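Local coordinates for RagB/SusD domain protein (Flavobacterium johnsoniae, PDB 5J90) that binds chitin and, as a SusD homolog of a polysaccharide utilization locus, probably captures chitin chains at the cell surface for uptake, at residues 100-103 with 104-108; 397-400 with 401-404. All blocks are in the same frame, centred on the assembly; numbering follows the deposited sequence.

In the fold
Contact 1 comes first along the chain, at the C-terminal end of helix 83-108, and contact 2 follows much later, in the loop between helix 373-378 and helix 413-428. Their centres are about 48 Å apart and their nearest atoms about 36 Å, on opposite sides of the chain's centre, so they do not touch. Both belong to the SusD/RagB fold of this protein, in which helices far outweigh strands. The pair illustrates two ways of ordering local chain: contact 1 relies on regular helical bonds with side chains spanning one turn, next to helices 33-37 and 113-134, whereas contact 2 has few internal bonds and is tied to helix 413-428 largely through the Asn401 side chain.

Contact 1 (100-103 with 104-108); sequences NAYD and IANKS
Asp103 and Lys107, one turn apart near the C-terminal end of helix 83-108, form an i to i+4 salt bridge. From Lys107 CB the chain runs past the carbonyl of Asp103: CB lies 3.7 Å from Asp103 O and CG 3.4 Å from that same Asp103 O, with CD still beside it. Extended beyond CG, the chain brings CE against both carboxylate oxygens and NZ to 3.1 Å from Asp103 OD2, which it meets from above the carboxylate plane. NZ also donates to His28 O, joining this turn to the N-terminal stretch. The other oxygen, Asp103 OD1, accepts a hydrogen bond of 2.6 Å from a water, which in turn accepts one from Asn106 ND2. That amide nitrogen sits 3.3 Å above the Tyr102 ring plane, over its centre, with amide and ring 79° apart; Tyr102 CG stands anti to the backbone N (chi1 172°), which turns one ring face toward the Asn106 amide nitrogen. Replacing Asp103 by an alanine would probably leave Lys107 NZ without its charged mate and the bridging water without its acceptor. Charge, water and ring thus link side chains one turn apart, and the two carboxylate oxygens divide their work between ammonium and water.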
loop_
_atom_site.group_PDB
_atom_site.type_symbol
_atom_site.label_atom_id
_atom_site.label_comp_id
_atom_site.label_asym_id
_atom_site.label_seq_id
_atom_site.Cartn_x
_atom_site.Cartn_y
_atom_site.Cartn_z
ATOM N N ASN A 100 20.759 23.039 7.148
ATOM C CA ASN A 100 20.502 24.449 7.364
ATOM C C ASN A 100 19.137 24.737 7.973
ATOM O O ASN A 100 18.991 25.672 8.748
ATOM C CB ASN A 100 20.781 25.259 6.102
ATOM C CG ASN A 100 22.256 25.332 5.808
ATOM O OD1 ASN A 100 23.011 25.944 6.564
ATOM N ND2 ASN A 100 22.683 24.695 4.735
ATOM N N ALA A 101 18.140 23.911 7.664
ATOM C CA ALA A 101 16.859 24.039 8.340
ATOM C C ALA A 101 17.047 23.839 9.842
ATOM O O ALA A 101 16.512 24.588 10.656
ATOM C CB ALA A 101 15.843 23.024 7.787
ATOM N N TYR A 102 17.810 22.810 10.188
ATOM C CA TYR A 102 18.095 22.463 11.574
ATOM C C TYR A 102 18.864 23.590 12.264
ATOM O O TYR A 102 18.506 24.025 13.361
ATOM C CB TYR A 102 18.896 21.158 11.566
ATOM C CG TYR A 102 19.473 20.689 12.879
ATOM C CD1 TYR A 102 18.661 20.144 13.859
ATOM C CD2 TYR A 102 20.842 20.735 13.109
ATOM C CE1 TYR A 102 19.189 19.678 15.056
ATOM C CE2 TYR A 102 21.381 20.275 14.302
ATOM C CZ TYR A 102 20.549 19.747 15.266
ATOM O OH TYR A 102 21.073 19.287 16.457
ATOM N N ASP A 103 19.913 24.062 11.597
ATOM C CA ASP A 103 20.789 25.091 12.146
ATOM C C ASP A 103 20.025 26.400 12.333
ATOM O O ASP A 103 20.099 27.024 13.389
ATOM C CB ASP A 103 21.996 25.286 11.223
ATOM C CG ASP A 103 23.123 26.073 11.873
ATOM O OD1 ASP A 103 23.387 25.875 13.079
ATOM O OD2 ASP A 103 23.754 26.877 11.157
ATOM N N ILE A 104 19.280 26.814 11.307
ATOM C CA ILE A 104 18.465 28.024 11.411
ATOM C C ILE A 104 17.449 27.903 12.548
ATOM O O ILE A 104 17.260 28.846 13.322
ATOM C CB ILE A 104 17.746 28.365 10.081
ATOM C CG1 ILE A 104 18.761 28.754 9.007
ATOM C CG2 ILE A 104 16.737 29.496 10.288
ATOM C CD1 ILE A 104 18.198 28.726 7.608
ATOM N N ALA A 105 16.803 26.748 12.668
ATOM C CA ALA A 105 15.818 26.563 13.729
ATOM C C ALA A 105 16.476 26.708 15.097
ATOM O O ALA A 105 15.935 27.371 15.988
ATOM C CB ALA A 105 15.139 25.204 13.598
ATOM N N ASN A 106 17.647 26.097 15.258
ATOM C CA ASN A 106 18.352 26.169 16.536
ATOM C C ASN A 106 18.670 27.608 16.937
ATOM O O ASN A 106 18.572 27.971 18.108
ATOM C CB ASN A 106 19.634 25.336 16.508
ATOM C CG ASN A 106 19.360 23.854 16.381
ATOM O OD1 ASN A 106 18.286 23.379 16.747
ATOM N ND2 ASN A 106 20.329 23.115 15.856
ATOM N N LYS A 107 19.033 28.426 15.959
ATOM C CA LYS A 107 19.430 29.805 16.224
ATOM C C LYS A 107 18.241 30.751 16.336
ATOM O O LYS A 107 18.332 31.796 16.986
ATOM C CB LYS A 107 20.353 30.313 15.115
ATOM C CG LYS A 107 21.685 29.587 14.985
ATOM C CD LYS A 107 22.407 30.060 13.731
ATOM C CE LYS A 107 23.725 29.343 13.515
ATOM N NZ LYS A 107 24.357 29.748 12.221
ATOM N N SER A 108 17.124 30.400 15.704
ATOM C CA SER A 108 16.039 31.364 15.543
ATOM C C SER A 108 14.747 31.030 16.279
ATOM O O SER A 108 13.975 31.932 16.609
ATOM C CB SER A 108 15.741 31.599 14.059
ATOM O OG SER A 108 15.096 30.478 13.482
HETATM O O HOH W 1 22.969 24.232 15.022
#

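Contact 2 (397-400 with 401-404); sequences SDPV and NNVT
Pro399, Val400 and Asn402 meet around an inverse gamma turn centred on Asn401, within the loop that leads to helix 413-428. The bond closing the turn runs from Asn402 N to Val400 O, 3.1 Å long but weak, since its N-H...O angle is only 121°; so bent a bond is what a three-residue turn allows. A second weak bond spans one residue more: Asn402 ND2 reaches Pro399 O at 3.4 Å, with a straighter angle of 153°. The Asn402 side chain thus folds back along the preceding chain, its CG anti to its own carbonyl carbon and beside the backbone N (chi1 -57°), which points the amide at Pro399.

The central residue is held quite differently. Its side chain is buried, and both ends of the amide are satisfied by partners beyond the loop: Asn401 OD1 accepts from Lys446 N and from Gln418 NE2, while Asn401 ND2 is hydrogen-bonded to Thr422 OG1. Two of these partners belong to helix 413-428, so the turn is pinned to the helix that follows it.

Polar groups toward the two ends of residues 397-404 are also engaged. Ser397 OG donates to the carbonyl of the next residue, at 2.8 Å from Asp398 O. Farther on, Val403 O is hydrogen-bonded to Tyr278 OH, and Thr404 OG1 to Asn380 OD1. Back at the turn, the proline ring and the Asn402 side chain cross at about a right angle, bringing Asn402 OD1 to 3.4 Å from Pro399 CB and 3.7 Å from Pro399 CG.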
loop_
_atom_site.group_PDB
_atom_site.type_symbol
_atom_site.label_atom_id
_atom_site.label_comp_id
_atom_site.label_asym_id
_atom_site.label_seq_id
_atom_site.Cartn_x
_atom_site.Cartn_y
_atom_site.Cartn_z
ATOM N N SER A 397 5.937 3.615 -31.241
ATOM C CA SER A 397 4.736 3.257 -30.496
ATOM C C SER A 397 3.493 3.994 -30.970
ATOM O O SER A 397 3.560 5.169 -31.329
ATOM C CB SER A 397 4.926 3.540 -29.005
ATOM O OG SER A 397 3.786 3.115 -28.274
ATOM N N ASP A 398 2.354 3.304 -30.938
ATOM C CA ASP A 398 1.060 3.967 -31.033
ATOM C C ASP A 398 0.924 4.877 -29.816
ATOM O O ASP A 398 1.524 4.615 -28.770
ATOM C CB ASP A 398 -0.085 2.948 -31.004
ATOM C CG ASP A 398 -0.102 2.036 -32.216
ATOM O OD1 ASP A 398 0.426 2.435 -33.274
ATOM O OD2 ASP A 398 -0.661 0.923 -32.108
ATOM N N PRO A 399 0.128 5.943 -29.935
ATOM C CA PRO A 399 -0.056 6.833 -28.785
ATOM C C PRO A 399 -0.742 6.116 -27.625
ATOM O O PRO A 399 -1.516 5.181 -27.844
ATOM C CB PRO A 399 -0.963 7.934 -29.338
ATOM C CG PRO A 399 -1.693 7.285 -30.478
ATOM C CD PRO A 399 -0.717 6.325 -31.083
ATOM N N VAL A 400 -0.449 6.551 -26.401
ATOM C CA VAL A 400 -1.090 5.982 -25.213
ATOM C C VAL A 400 -1.945 6.975 -24.420
ATOM O O VAL A 400 -2.884 6.559 -23.745
ATOM C CB VAL A 400 -0.073 5.299 -24.256
ATOM C CG1 VAL A 400 0.524 4.060 -24.911
ATOM C CG2 VAL A 400 1.023 6.270 -23.819
ATOM N N ASN A 401 -1.631 8.271 -24.472
ATOM C CA ASN A 401 -2.431 9.242 -23.722
ATOM C C ASN A 401 -3.542 9.764 -24.623
ATOM O O ASN A 401 -3.443 10.841 -25.231
ATOM C CB ASN A 401 -1.578 10.390 -23.162
ATOM C CG ASN A 401 -2.245 11.082 -21.979
ATOM O OD1 ASN A 401 -2.671 10.426 -21.027
ATOM N ND2 ASN A 401 -2.359 12.397 -22.041
ATOM N N ASN A 402 -4.596 8.967 -24.729
ATOM C CA ASN A 402 -5.602 9.182 -25.760
ATOM C C ASN A 402 -6.808 9.907 -25.203
ATOM O O ASN A 402 -7.846 9.318 -24.913
ATOM C CB ASN A 402 -5.958 7.849 -26.414
ATOM C CG ASN A 402 -4.738 7.162 -26.997
ATOM O OD1 ASN A 402 -3.864 7.817 -27.576
ATOM N ND2 ASN A 402 -4.652 5.848 -26.828
ATOM N N VAL A 403 -6.626 11.208 -25.030
ATOM C CA VAL A 403 -7.626 12.085 -24.451
ATOM C C VAL A 403 -7.466 13.459 -25.100
ATOM O O VAL A 403 -6.349 13.879 -25.418
ATOM C CB VAL A 403 -7.450 12.175 -22.906
ATOM C CG1 VAL A 403 -6.113 12.808 -22.543
ATOM C CG2 VAL A 403 -8.593 12.930 -22.268
ATOM N N THR A 404 -8.576 14.152 -25.315
ATOM C CA THR A 404 -8.525 15.492 -25.882
ATOM C C THR A 404 -8.403 16.532 -24.773
ATOM O O THR A 404 -8.532 16.220 -23.586
ATOM C CB THR A 404 -9.795 15.810 -26.686
ATOM O OG1 THR A 404 -10.922 15.765 -25.809
ATOM C CG2 THR A 404 -9.985 14.804 -27.805
#